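Local coordinates for protein aminotransferase (Bacillus subtilis, PDB 6L1O) that transfers amino groups with the help of pyridoxal 5'-phosphate and takes part in the biosynthesis of the dipeptide antibiotic bacilysin, at residues Arg301-Thr306 with Met317-Gly322; Val326-Pro331 with Val366-Val371; Ala244-Ala249 with Gly274-Ala279; Gly67-Tyr72 with Val268-Phe273. All blocks are in the same frame, centred on the assembly; numbering follows the deposited sequence.

Contact 1: residues Arg301-Thr306 with Met317-Gly322; sequences RIDFFT and MEKPKG
The ammonium group of K319 meets D303 in two ways. NZ lies 2.9 Å from D303 OD1, a salt bridge whose hydrogen bond is weak, and it also donates to a water that passes a hydrogen bond on to the backbone O of D303. K299, one turn earlier on the same helix, forms a second salt bridge with OD1, which should help keep this carboxylate charged. On its way there the K319 chain, stretched out straight, passes T306, its CE 3.3 Å from OG1. That hydroxyl is turned back onto its own helix: OG1 donates to I302 O at 2.7 Å, and T306 N reaches the same oxygen from the opposite face of its plane. A second water bridges T306 O and M317 N, weakly at the nitrogen. The 317-322 loop lies beside helix 289-313, the long helix it follows, and leads into strand 325-329 of the small domain of a fold-type I aminotransferase. Apolar groups make up the rest. I302 and P320 lie alongside, pointing opposite ways, with CD1 of I302 3.7 Å from CG of P320. M317 SD approaches F305 CE2 to 3.7 Å, a Met-aromatic contact that comes in obliquely to the ring.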
loop_
_atom_site.group_PDB
_atom_site.type_symbol
_atom_site.label_atom_id
_atom_site.label_comp_id
_atom_site.label_asym_id
_atom_site.label_seq_id
_atom_site.Cartn_x
_atom_site.Cartn_y
_atom_site.Cartn_z
ATOM N N ARG B 301 -29.352 -13.426 10.765
ATOM C CA ARG B 301 -29.789 -12.712 9.568
ATOM C C ARG B 301 -30.024 -13.719 8.460
ATOM O O ARG B 301 -31.007 -13.642 7.773
ATOM C CB ARG B 301 -28.757 -11.654 9.124
ATOM C CG ARG B 301 -28.723 -10.449 10.033
ATOM C CD ARG B 301 -27.598 -9.513 9.661
ATOM N NE ARG B 301 -27.543 -8.354 10.564
ATOM C CZ ARG B 301 -26.660 -7.377 10.466
ATOM N NH1 ARG B 301 -25.768 -7.353 9.462
ATOM N NH2 ARG B 301 -26.723 -6.378 11.293
ATOM N N ILE B 302 -29.107 -14.675 8.316
ATOM C CA ILE B 302 -29.220 -15.739 7.341
ATOM C C ILE B 302 -30.500 -16.551 7.541
ATOM O O ILE B 302 -31.268 -16.763 6.585
ATOM C CB ILE B 302 -28.008 -16.673 7.395
ATOM C CG1 ILE B 302 -26.803 -15.966 6.764
ATOM C CG2 ILE B 302 -28.301 -17.995 6.682
ATOM C CD1 ILE B 302 -25.490 -16.663 7.109
ATOM N N ASP B 303 -30.747 -16.954 8.770
ATOM C CA ASP B 303 -31.959 -17.699 9.095
ATOM C C ASP B 303 -33.233 -16.888 8.852
ATOM O O ASP B 303 -34.175 -17.389 8.201
ATOM C CB ASP B 303 -31.901 -18.201 10.518
ATOM C CG ASP B 303 -30.871 -19.301 10.711
ATOM O OD1 ASP B 303 -30.170 -19.691 9.746
ATOM O OD2 ASP B 303 -30.741 -19.784 11.847
ATOM N N PHE B 304 -33.266 -15.668 9.364
ATOM C CA PHE B 304 -34.366 -14.724 9.106
ATOM C C PHE B 304 -34.665 -14.503 7.615
ATOM O O PHE B 304 -35.839 -14.596 7.178
ATOM C CB PHE B 304 -34.059 -13.392 9.740
ATOM C CG PHE B 304 -35.063 -12.308 9.434
ATOM C CD1 PHE B 304 -36.314 -12.294 10.070
ATOM C CD2 PHE B 304 -34.773 -11.315 8.512
ATOM C CE1 PHE B 304 -37.228 -11.274 9.804
ATOM C CE2 PHE B 304 -35.680 -10.317 8.218
ATOM C CZ PHE B 304 -36.914 -10.301 8.885
ATOM N N PHE B 305 -33.616 -14.154 6.866
ATOM C CA PHE B 305 -33.708 -13.838 5.476
ATOM C C PHE B 305 -34.122 -15.021 4.605
ATOM O O PHE B 305 -34.972 -14.891 3.718
ATOM C CB PHE B 305 -32.336 -13.337 4.955
ATOM C CG PHE B 305 -32.339 -12.920 3.507
ATOM C CD1 PHE B 305 -32.897 -11.685 3.111
ATOM C CD2 PHE B 305 -31.799 -13.744 2.549
ATOM C CE1 PHE B 305 -32.903 -11.304 1.778
ATOM C CE2 PHE B 305 -31.816 -13.382 1.213
ATOM C CZ PHE B 305 -32.341 -12.171 0.825
ATOM N N THR B 306 -33.486 -16.145 4.769
ATOM C CA THR B 306 -33.807 -17.302 3.907
ATOM C C THR B 306 -35.255 -17.823 4.214
ATOM O O THR B 306 -36.013 -18.262 3.319
ATOM C CB THR B 306 -32.787 -18.429 4.018
ATOM O OG1 THR B 306 -32.610 -18.814 5.373
ATOM C CG2 THR B 306 -31.404 -17.993 3.425
ATOM N N MET B 317 -33.489 -21.070 -0.864
ATOM C CA MET B 317 -32.023 -20.821 -0.892
ATOM C C MET B 317 -31.377 -21.786 0.067
ATOM O O MET B 317 -31.886 -22.019 1.148
ATOM C CB MET B 317 -31.689 -19.389 -0.448
ATOM C CG MET B 317 -32.291 -18.288 -1.290
ATOM S SD MET B 317 -32.207 -16.668 -0.467
ATOM C CE MET B 317 -32.900 -15.607 -1.705
ATOM N N GLU B 318 -30.248 -22.344 -0.325
ATOM C CA GLU B 318 -29.438 -23.142 0.569
ATOM C C GLU B 318 -28.811 -22.204 1.585
ATOM O O GLU B 318 -28.423 -21.116 1.236
ATOM C CB GLU B 318 -28.316 -23.866 -0.203
ATOM C CG GLU B 318 -27.908 -25.188 0.416
ATOM C CD GLU B 318 -28.936 -26.264 0.115
ATOM O OE1 GLU B 318 -29.168 -26.539 -1.085
ATOM O OE2 GLU B 318 -29.520 -26.817 1.059
ATOM N N LYS B 319 -28.783 -22.604 2.851
ATOM C CA LYS B 319 -28.096 -21.815 3.866
ATOM C C LYS B 319 -26.580 -22.043 3.714
ATOM O O LYS B 319 -26.132 -23.184 3.613
ATOM C CB LYS B 319 -28.562 -22.163 5.266
ATOM C CG LYS B 319 -30.008 -21.710 5.562
ATOM C CD LYS B 319 -30.287 -21.751 7.040
ATOM C CE LYS B 319 -31.755 -21.422 7.265
ATOM N NZ LYS B 319 -32.117 -21.585 8.690
ATOM N N PRO B 320 -25.798 -20.959 3.667
ATOM C CA PRO B 320 -24.344 -21.121 3.548
ATOM C C PRO B 320 -23.728 -21.852 4.720
ATOM O O PRO B 320 -24.188 -21.696 5.854
ATOM C CB PRO B 320 -23.847 -19.658 3.515
ATOM C CG PRO B 320 -24.944 -18.879 4.179
ATOM C CD PRO B 320 -26.169 -19.536 3.694
ATOM N N LYS B 321 -22.653 -22.594 4.464
ATOM C CA LYS B 321 -21.890 -23.175 5.556
ATOM C C LYS B 321 -20.966 -22.170 6.247
ATOM O O LYS B 321 -20.634 -22.314 7.444
ATOM C CB LYS B 321 -21.065 -24.362 5.082
ATOM C CG LYS B 321 -21.882 -25.621 4.823
ATOM C CD LYS B 321 -22.718 -25.987 6.034
ATOM C CE LYS B 321 -23.449 -27.308 5.814
ATOM N NZ LYS B 321 -24.546 -27.112 4.841
ATOM N N GLY B 322 -20.597 -21.141 5.538
ATOM C CA GLY B 322 -19.700 -20.101 6.097
ATOM C C GLY B 322 -19.850 -18.829 5.319
ATOM O O GLY B 322 -20.577 -18.794 4.330
HETATM O O HOH W 1 -34.352 -20.022 8.266
HETATM O O HOH W 2 -34.754 -19.541 1.083
#

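Contact 2: residues Val326-Pro331 with Val366-Val371; sequences VWAEIP and VRISMV
Four backbone hydrogen bonds tie V326 and A328 to I368 and V366. Strands 325-329 and 365-369 are antiparallel neighbours in the three-stranded sheet of the small domain. V326 N donates to I368 O at 2.8 Å and almost straight (175°), while the return bond from I368 N to V326 O is more bent, at 145°. A328 and V366 repeat the exchange one hydrogen-bonded pair further on, with A328 N 2.9 Å from V366 O. Between them W327 and R367 form a non-hydrogen-bonded pair, where W327 CE3 packs against R367 CB at 4.1 Å. The arginine then bends at its third torsion (chi3 65°) and carries its guanidinium to N178, a cofactor-pocket residue, whose OD1 accepts from NH1; the R367 side chain comes within about 5 Å of the bound PLP. V326, A328, V366 and I368 fill the other face of the sheet, with M370 closing over V326 and F305 of helix 289-313 covering I368. Past the strand end, I330 crosses V366 at about a right angle, CG2 to CG1 3.9 Å.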
loop_
_atom_site.group_PDB
_atom_site.type_symbol
_atom_site.label_atom_id
_atom_site.label_comp_id
_atom_site.label_asym_id
_atom_site.label_seq_id
_atom_site.Cartn_x
_atom_site.Cartn_y
_atom_site.Cartn_z
ATOM N N VAL B 326 -25.256 -15.337 0.854
ATOM C CA VAL B 326 -26.203 -16.363 0.401
ATOM C C VAL B 326 -26.067 -16.458 -1.119
ATOM O O VAL B 326 -26.112 -15.464 -1.809
ATOM C CB VAL B 326 -27.659 -16.013 0.801
ATOM C CG1 VAL B 326 -28.674 -17.078 0.286
ATOM C CG2 VAL B 326 -27.776 -15.853 2.313
ATOM N N TRP B 327 -25.834 -17.660 -1.624
ATOM C CA TRP B 327 -25.645 -17.919 -3.083
ATOM C C TRP B 327 -26.961 -18.502 -3.607
ATOM O O TRP B 327 -27.295 -19.634 -3.264
ATOM C CB TRP B 327 -24.488 -18.888 -3.229
ATOM C CG TRP B 327 -23.957 -19.263 -4.582
ATOM C CD1 TRP B 327 -23.824 -20.540 -5.067
ATOM C CD2 TRP B 327 -23.400 -18.392 -5.601
ATOM N NE1 TRP B 327 -23.247 -20.507 -6.305
ATOM C CE2 TRP B 327 -22.969 -19.204 -6.648
ATOM C CE3 TRP B 327 -23.208 -17.004 -5.701
ATOM C CZ2 TRP B 327 -22.370 -18.679 -7.816
ATOM C CZ3 TRP B 327 -22.650 -16.479 -6.827
ATOM C CH2 TRP B 327 -22.217 -17.327 -7.892
ATOM N N ALA B 328 -27.740 -17.688 -4.324
ATOM C CA ALA B 328 -29.140 -17.995 -4.648
ATOM C C ALA B 328 -29.329 -18.213 -6.154
ATOM O O ALA B 328 -28.831 -17.426 -6.959
ATOM C CB ALA B 328 -30.044 -16.845 -4.252
ATOM N N GLU B 329 -30.033 -19.278 -6.519
ATOM C CA GLU B 329 -30.337 -19.529 -7.934
ATOM C C GLU B 329 -31.303 -18.489 -8.475
ATOM O O GLU B 329 -32.220 -18.052 -7.765
ATOM C CB GLU B 329 -30.915 -20.925 -8.112
ATOM C CG GLU B 329 -29.886 -22.031 -8.046
ATOM C CD GLU B 329 -30.488 -23.400 -8.459
ATOM O OE1 GLU B 329 -30.756 -23.613 -9.671
ATOM O OE2 GLU B 329 -30.676 -24.244 -7.582
ATOM N N ILE B 330 -31.091 -18.054 -9.712
ATOM C CA ILE B 330 -31.988 -17.093 -10.349
ATOM C C ILE B 330 -33.217 -17.863 -10.944
ATOM O O ILE B 330 -33.151 -19.074 -11.067
ATOM C CB ILE B 330 -31.301 -16.279 -11.415
ATOM C CG1 ILE B 330 -31.029 -17.146 -12.668
ATOM C CG2 ILE B 330 -30.009 -15.686 -10.877
ATOM C CD1 ILE B 330 -30.330 -16.359 -13.770
ATOM N N PRO B 331 -34.338 -17.177 -11.195
ATOM C CA PRO B 331 -35.499 -17.873 -11.766
ATOM C C PRO B 331 -35.198 -18.380 -13.168
ATOM O O PRO B 331 -34.560 -17.707 -13.937
ATOM C CB PRO B 331 -36.570 -16.795 -11.827
ATOM C CG PRO B 331 -36.141 -15.757 -10.822
ATOM C CD PRO B 331 -34.657 -15.759 -10.912
ATOM N N VAL B 366 -27.020 -15.489 -7.987
ATOM C CA VAL B 366 -26.674 -14.171 -7.530
ATOM C C VAL B 366 -26.096 -14.337 -6.110
ATOM O O VAL B 366 -26.477 -15.278 -5.375
ATOM C CB VAL B 366 -27.826 -13.162 -7.571
ATOM C CG1 VAL B 366 -28.215 -12.824 -8.994
ATOM C CG2 VAL B 366 -29.053 -13.644 -6.783
ATOM N N ARG B 367 -25.203 -13.432 -5.723
ATOM C CA ARG B 367 -24.672 -13.383 -4.349
ATOM C C ARG B 367 -25.393 -12.294 -3.555
ATOM O O ARG B 367 -25.538 -11.162 -4.025
ATOM C CB ARG B 367 -23.177 -13.089 -4.342
ATOM C CG ARG B 367 -22.533 -13.368 -2.990
ATOM C CD ARG B 367 -21.145 -12.751 -2.889
ATOM N NE ARG B 367 -21.213 -11.331 -2.940
ATOM C CZ ARG B 367 -20.193 -10.491 -2.840
ATOM N NH1 ARG B 367 -18.953 -10.941 -2.717
ATOM N NH2 ARG B 367 -20.436 -9.180 -2.861
ATOM N N ILE B 368 -25.821 -12.632 -2.354
ATOM C CA ILE B 368 -26.660 -11.737 -1.563
ATOM C C ILE B 368 -26.024 -11.636 -0.186
ATOM O O ILE B 368 -25.738 -12.642 0.426
ATOM C CB ILE B 368 -28.116 -12.266 -1.426
ATOM C CG1 ILE B 368 -28.750 -12.585 -2.789
ATOM C CG2 ILE B 368 -29.014 -11.273 -0.682
ATOM C CD1 ILE B 368 -30.201 -13.069 -2.680
ATOM N N SER B 369 -25.703 -10.433 0.247
ATOM C CA SER B 369 -24.875 -10.353 1.462
ATOM C C SER B 369 -25.721 -9.969 2.635
ATOM O O SER B 369 -26.631 -9.141 2.509
ATOM C CB SER B 369 -23.731 -9.368 1.304
ATOM O OG SER B 369 -24.232 -8.199 0.767
ATOM N N MET B 370 -25.365 -10.500 3.767
ATOM C CA MET B 370 -26.174 -10.327 4.973
ATOM C C MET B 370 -25.524 -9.264 5.892
ATOM O O MET B 370 -25.644 -9.337 7.107
ATOM C CB MET B 370 -26.317 -11.613 5.695
ATOM C CG MET B 370 -27.007 -12.718 4.927
ATOM S SD MET B 370 -28.740 -12.425 4.673
ATOM C CE MET B 370 -28.751 -11.852 2.999
ATOM N N VAL B 371 -24.878 -8.285 5.290
ATOM C CA VAL B 371 -24.302 -7.138 6.035
ATOM C C VAL B 371 -25.254 -5.946 5.996
ATOM O O VAL B 371 -24.860 -4.829 5.725
ATOM C CB VAL B 371 -22.881 -6.743 5.501
ATOM C CG1 VAL B 371 -21.862 -7.796 5.859
ATOM C CG2 VAL B 371 -22.873 -6.418 4.002
#

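Contact 3: residues Ala244-Ala249 with Gly274-Ala279; sequences AGWRMA and GGLQQA. With PLP (pyridoxal-5'-phosphate), chain E.
W246 lays the six-membered end of its indole against helix 274-285, with CE3 3.6 Å from L276 CD2 and CZ3 equally near A279 CB, both obliquely to the ring. This loop between helix 237-240 and strand 249-253 helps build the phosphate-binding site of the fold-type I aminotransferases. The indole is fixed from further sides: NE1 is hydrogen-bonded to T46, and F273 of the second subunit meets the ring. R247 comes next, at positive phi, and turns the other way, toward the cofactor. Its guanidinium meets the PLP phosphate with two nitrogens: NH1 donates to O3P at 2.9 Å and NH2 to O1P, nearly straight at 177°. NH1 has a second acceptor, A244 O, lying in the guanidinium plane at 3.0 Å, which should hold the group's rotation. With M248 the chain faces the helix again. Its thioether lies against L276, in the first turn of the helix, where SD is 3.8 Å from L276 CB and 3.4 Å from L276 O.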
loop_
_atom_site.group_PDB
_atom_site.type_symbol
_atom_site.label_atom_id
_atom_site.label_comp_id
_atom_site.label_asym_id
_atom_site.label_seq_id
_atom_site.Cartn_x
_atom_site.Cartn_y
_atom_site.Cartn_z
ATOM N N ALA B 244 -12.822 -3.235 7.911
ATOM C CA ALA B 244 -12.630 -3.134 6.471
ATOM C C ALA B 244 -11.961 -1.861 6.059
ATOM O O ALA B 244 -11.085 -1.869 5.165
ATOM C CB ALA B 244 -13.944 -3.361 5.723
ATOM N N GLY B 245 -12.308 -0.754 6.739
ATOM C CA GLY B 245 -11.799 0.541 6.412
ATOM C C GLY B 245 -10.363 0.785 6.916
ATOM O O GLY B 245 -9.688 1.674 6.442
ATOM N N TRP B 246 -9.949 -0.013 7.884
ATOM C CA TRP B 246 -8.626 0.123 8.516
ATOM C C TRP B 246 -7.456 -0.344 7.645
ATOM O O TRP B 246 -6.320 0.150 7.818
ATOM C CB TRP B 246 -8.566 -0.606 9.798
ATOM C CG TRP B 246 -9.549 -0.139 10.848
ATOM C CD1 TRP B 246 -10.933 -0.095 10.762
ATOM C CD2 TRP B 246 -9.225 0.285 12.175
ATOM N NE1 TRP B 246 -11.463 0.326 11.976
ATOM C CE2 TRP B 246 -10.439 0.583 12.841
ATOM C CE3 TRP B 246 -8.022 0.455 12.865
ATOM C CZ2 TRP B 246 -10.471 1.040 14.150
ATOM C CZ3 TRP B 246 -8.061 0.873 14.219
ATOM C CH2 TRP B 246 -9.266 1.187 14.818
ATOM N N ARG B 247 -7.735 -1.229 6.706
ATOM C CA ARG B 247 -6.753 -1.719 5.701
ATOM C C ARG B 247 -5.588 -2.473 6.332
ATOM O O ARG B 247 -4.450 -2.002 6.305
ATOM C CB ARG B 247 -6.249 -0.577 4.824
ATOM C CG ARG B 247 -7.335 0.332 4.221
ATOM C CD ARG B 247 -8.409 -0.386 3.492
ATOM N NE ARG B 247 -7.885 -1.328 2.491
ATOM C CZ ARG B 247 -8.295 -2.556 2.340
ATOM N NH1 ARG B 247 -9.257 -3.051 3.109
ATOM N NH2 ARG B 247 -7.741 -3.338 1.414
ATOM N N MET B 248 -5.865 -3.600 6.965
ATOM C CA MET B 248 -4.824 -4.408 7.565
ATOM C C MET B 248 -5.019 -5.884 7.279
ATOM O O MET B 248 -6.158 -6.381 7.276
ATOM C CB MET B 248 -4.750 -4.167 9.071
ATOM C CG MET B 248 -4.093 -2.786 9.410
ATOM S SD MET B 248 -3.785 -2.613 11.151
ATOM C CE MET B 248 -5.419 -2.454 11.711
ATOM N N ALA B 249 -3.911 -6.585 7.014
ATOM C CA ALA B 249 -3.928 -7.983 6.716
ATOM C C ALA B 249 -2.543 -8.566 6.937
ATOM O O ALA B 249 -1.563 -7.807 7.083
ATOM C CB ALA B 249 -4.416 -8.204 5.274
ATOM N N GLY B 274 2.142 2.719 13.571
ATOM C CA GLY B 274 2.158 1.848 14.744
ATOM C C GLY B 274 0.880 1.933 15.576
ATOM O O GLY B 274 0.578 1.021 16.315
ATOM N N GLY B 275 0.136 3.023 15.444
ATOM C CA GLY B 275 -1.163 3.135 16.102
ATOM C C GLY B 275 -2.094 2.067 15.563
ATOM O O GLY B 275 -2.803 1.422 16.317
ATOM N N LEU B 276 -2.063 1.878 14.245
ATOM C CA LEU B 276 -2.798 0.796 13.602
ATOM C C LEU B 276 -2.311 -0.587 14.025
ATOM O O LEU B 276 -3.086 -1.483 14.235
ATOM C CB LEU B 276 -2.728 0.956 12.086
ATOM C CG LEU B 276 -3.515 2.120 11.467
ATOM C CD1 LEU B 276 -3.209 2.141 9.981
ATOM C CD2 LEU B 276 -5.005 1.953 11.704
ATOM N N GLN B 277 -1.000 -0.764 14.130
ATOM C CA GLN B 277 -0.450 -2.042 14.550
ATOM C C GLN B 277 -0.885 -2.420 15.950
ATOM O O GLN B 277 -1.154 -3.575 16.223
ATOM C CB GLN B 277 1.090 -2.054 14.429
ATOM C CG GLN B 277 1.568 -1.788 12.987
ATOM C CD GLN B 277 3.033 -2.096 12.783
ATOM O OE1 GLN B 277 3.506 -3.207 13.096
ATOM N NE2 GLN B 277 3.770 -1.104 12.273
ATOM N N GLN B 278 -0.909 -1.446 16.854
ATOM C CA GLN B 278 -1.338 -1.679 18.197
ATOM C C GLN B 278 -2.833 -2.028 18.231
ATOM O O GLN B 278 -3.239 -2.884 18.963
ATOM C CB GLN B 278 -1.064 -0.429 19.055
ATOM C CG GLN B 278 -1.453 -0.575 20.491
ATOM C CD GLN B 278 -0.663 0.353 21.441
ATOM O OE1 GLN B 278 0.512 0.617 21.227
ATOM N NE2 GLN B 278 -1.325 0.842 22.493
ATOM N N ALA B 279 -3.639 -1.393 17.392
ATOM C CA ALA B 279 -5.059 -1.783 17.307
ATOM C C ALA B 279 -5.199 -3.199 16.800
ATOM O O ALA B 279 -6.050 -3.976 17.276
ATOM C CB ALA B 279 -5.810 -0.800 16.416
HETATM N N1 PLP E . -10.647 -12.196 -0.012
HETATM C C2 PLP E . -11.968 -12.316 -0.237
HETATM C C2A PLP E . -12.526 -13.458 -1.035
HETATM C C3 PLP E . -12.877 -11.278 0.192
HETATM O O3 PLP E . -14.195 -11.299 -0.034
HETATM C C4 PLP E . -12.301 -10.226 0.950
HETATM C C4A PLP E . -13.192 -9.013 1.051
HETATM C C5 PLP E . -10.862 -10.170 1.166
HETATM C C6 PLP E . -10.089 -11.216 0.686
HETATM C C5A PLP E . -10.209 -9.123 2.019
HETATM O O4P PLP E . -10.273 -7.843 1.565
HETATM P P PLP E . -9.385 -6.681 2.297
HETATM O O1P PLP E . -8.613 -6.055 1.191
HETATM O O2P PLP E . -8.555 -7.252 3.427
HETATM O O3P PLP E . -10.417 -5.752 2.872
#

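Contact 4: residues Gly67-Tyr72 with Val268-Phe273; sequences GPFRGY and VFVGMF
F69 packs against V270 from a type I turn, P68 to G71, that G71 N closes onto P68 O. From CB the ring swings out on the side of its own backbone N, CG anti to the carbonyl carbon (chi1 -80°), and this places one face toward the neighbouring loop. At CG the nearest atom of that loop is F269 O, 4.3 Å away, above the face and offset to the rim. CD1 then meets V270 CG1 at 3.7 Å and CE1 meets the same methyl at 3.8 Å, the ring and the valine set at a slant to each other. CG1 is also 3.5 Å from G67 O, so this one methyl touches both the ring and the backbone leading into the turn. Polar links between the loops are slight. G271 N, 3.1 Å from F69 O, makes a weak hydrogen bond bent to 124°, and a water accepts from G67 N while donating to V270 O at 2.6 Å. Positive phi at G271 turns the chain here, its CA facing P68 O. The second subunit enters through K104, which makes a cation-pi contact with the F69 ring and whose NZ is hydrogen-bonded to F269 O. Bound tyrosine touches both F69 and V270, and PMP lies about 5 Å from the V270 side chain: this is the amino acid pocket of a dimeric aminotransferase, where loops of one subunit line the active site of its partner.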
loop_
_atom_site.group_PDB
_atom_site.type_symbol
_atom_site.label_atom_id
_atom_site.label_comp_id
_atom_site.label_asym_id
_atom_site.label_seq_id
_atom_site.Cartn_x
_atom_site.Cartn_y
_atom_site.Cartn_z
ATOM N N GLY B 67 9.213 3.615 11.492
ATOM C CA GLY B 67 9.312 2.367 12.206
ATOM C C GLY B 67 10.046 1.342 11.366
ATOM O O GLY B 67 10.519 1.654 10.291
ATOM N N PRO B 68 10.125 0.097 11.866
ATOM C CA PRO B 68 10.752 -1.019 11.138
ATOM C C PRO B 68 10.025 -1.267 9.820
ATOM O O PRO B 68 8.783 -1.283 9.830
ATOM C CB PRO B 68 10.541 -2.239 12.089
ATOM C CG PRO B 68 10.123 -1.685 13.392
ATOM C CD PRO B 68 9.513 -0.322 13.134
ATOM N N PHE B 69 10.784 -1.510 8.730
ATOM C CA PHE B 69 10.241 -1.745 7.419
ATOM C C PHE B 69 9.197 -2.875 7.449
ATOM O O PHE B 69 8.251 -2.851 6.718
ATOM C CB PHE B 69 11.338 -2.132 6.405
ATOM C CG PHE B 69 12.125 -0.983 5.858
ATOM C CD1 PHE B 69 12.253 0.221 6.553
ATOM C CD2 PHE B 69 12.832 -1.129 4.658
ATOM C CE1 PHE B 69 12.998 1.269 6.031
ATOM C CE2 PHE B 69 13.589 -0.085 4.146
ATOM C CZ PHE B 69 13.664 1.110 4.844
ATOM N N ARG B 70 9.413 -3.870 8.272
ATOM C CA ARG B 70 8.626 -5.086 8.191
ATOM C C ARG B 70 7.556 -5.172 9.274
ATOM O O ARG B 70 6.902 -6.221 9.425
ATOM C CB ARG B 70 9.574 -6.278 8.222
ATOM C CG ARG B 70 10.649 -6.119 7.109
ATOM C CD ARG B 70 11.559 -7.282 7.016
ATOM N NE ARG B 70 12.353 -7.207 5.785
ATOM C CZ ARG B 70 13.255 -8.128 5.465
ATOM N NH1 ARG B 70 13.442 -9.155 6.296
ATOM N NH2 ARG B 70 13.933 -8.043 4.331
ATOM N N GLY B 71 7.387 -4.084 10.011
ATOM C CA GLY B 71 6.393 -4.035 11.082
ATOM C C GLY B 71 7.007 -4.221 12.420
ATOM O O GLY B 71 8.159 -4.634 12.526
ATOM N N TYR B 72 6.242 -3.955 13.460
ATOM C CA TYR B 72 6.717 -4.105 14.808
ATOM C C TYR B 72 6.674 -5.568 15.291
ATOM O O TYR B 72 5.713 -6.278 15.078
ATOM C CB TYR B 72 5.966 -3.186 15.739
ATOM C CG TYR B 72 6.433 -1.765 15.712
ATOM C CD1 TYR B 72 7.630 -1.390 16.351
ATOM C CD2 TYR B 72 5.712 -0.792 15.086
ATOM C CE1 TYR B 72 8.096 -0.081 16.307
ATOM C CE2 TYR B 72 6.147 0.507 15.044
ATOM C CZ TYR B 72 7.323 0.874 15.677
ATOM O OH TYR B 72 7.729 2.157 15.656
ATOM N N VAL B 268 9.052 -0.683 -1.291
ATOM C CA VAL B 268 7.816 0.066 -1.533
ATOM C C VAL B 268 7.253 0.743 -0.260
ATOM O O VAL B 268 6.637 1.849 -0.325
ATOM C CB VAL B 268 6.758 -0.854 -2.162
ATOM C CG1 VAL B 268 5.466 -0.086 -2.426
ATOM C CG2 VAL B 268 7.259 -1.473 -3.443
ATOM N N PHE B 269 7.505 0.119 0.891
ATOM C CA PHE B 269 6.904 0.525 2.188
ATOM C C PHE B 269 7.902 0.776 3.298
ATOM O O PHE B 269 9.040 0.387 3.211
ATOM C CB PHE B 269 5.930 -0.542 2.634
ATOM C CG PHE B 269 4.821 -0.761 1.666
ATOM C CD1 PHE B 269 3.973 0.264 1.305
ATOM C CD2 PHE B 269 4.651 -1.981 1.100
ATOM C CE1 PHE B 269 2.939 0.034 0.379
ATOM C CE2 PHE B 269 3.624 -2.218 0.187
ATOM C CZ PHE B 269 2.776 -1.212 -0.169
ATOM N N VAL B 270 7.469 1.503 4.309
ATOM C CA VAL B 270 8.177 1.531 5.565
ATOM C C VAL B 270 7.157 1.148 6.645
ATOM O O VAL B 270 6.684 1.990 7.439
ATOM C CB VAL B 270 8.778 2.914 5.892
ATOM C CG1 VAL B 270 9.697 2.819 7.115
ATOM C CG2 VAL B 270 9.566 3.516 4.723
ATOM N N GLY B 271 6.818 -0.115 6.671
ATOM C CA GLY B 271 5.807 -0.599 7.621
ATOM C C GLY B 271 4.470 0.084 7.448
ATOM O O GLY B 271 4.046 0.404 6.344
ATOM N N MET B 272 3.806 0.307 8.567
ATOM C CA MET B 272 2.557 1.015 8.629
ATOM C C MET B 272 2.413 1.688 10.013
ATOM O O MET B 272 3.162 1.358 10.929
ATOM C CB MET B 272 1.441 0.051 8.363
ATOM C CG MET B 272 1.420 -1.185 9.213
ATOM S SD MET B 272 -0.199 -2.030 9.176
ATOM C CE MET B 272 -1.223 -0.601 9.396
ATOM N N PHE B 273 1.474 2.608 10.168
ATOM C CA PHE B 273 1.340 3.386 11.381
ATOM C C PHE B 273 1.256 2.493 12.597
ATOM O O PHE B 273 0.452 1.569 12.655
ATOM C CB PHE B 273 0.151 4.341 11.301
ATOM C CG PHE B 273 0.017 5.276 12.474
ATOM C CD1 PHE B 273 1.036 6.153 12.791
ATOM C CD2 PHE B 273 -1.149 5.314 13.247
ATOM C CE1 PHE B 273 0.909 7.035 13.851
ATOM C CE2 PHE B 273 -1.279 6.214 14.283
ATOM C CZ PHE B 273 -0.228 7.043 14.602
HETATM O O HOH W 3 7.235 3.645 9.367
#

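How the contacts relate
Contacts 1 and 2 lie together in the small domain and touch each other: F305 packs on M370, M317 on V326, and R301 probably hydrogen-bonds to M370 O. Contact 2 is buried and held by regular strand pairing, whereas contact 1, partly buried, grades from apolar packing to a lysine-carboxylate pair and bridging waters. Contacts 3 and 4, across the chain's centre from contact 2, are also joined, Q277 probably bonding to Y72 N and M272 O. Both reach the second subunit. Buried contact 3 combines apolar packing with a charged grip on the phosphate; contact 4, nearer the surface, has weak or water-borne polar links and lines the tyrosine site.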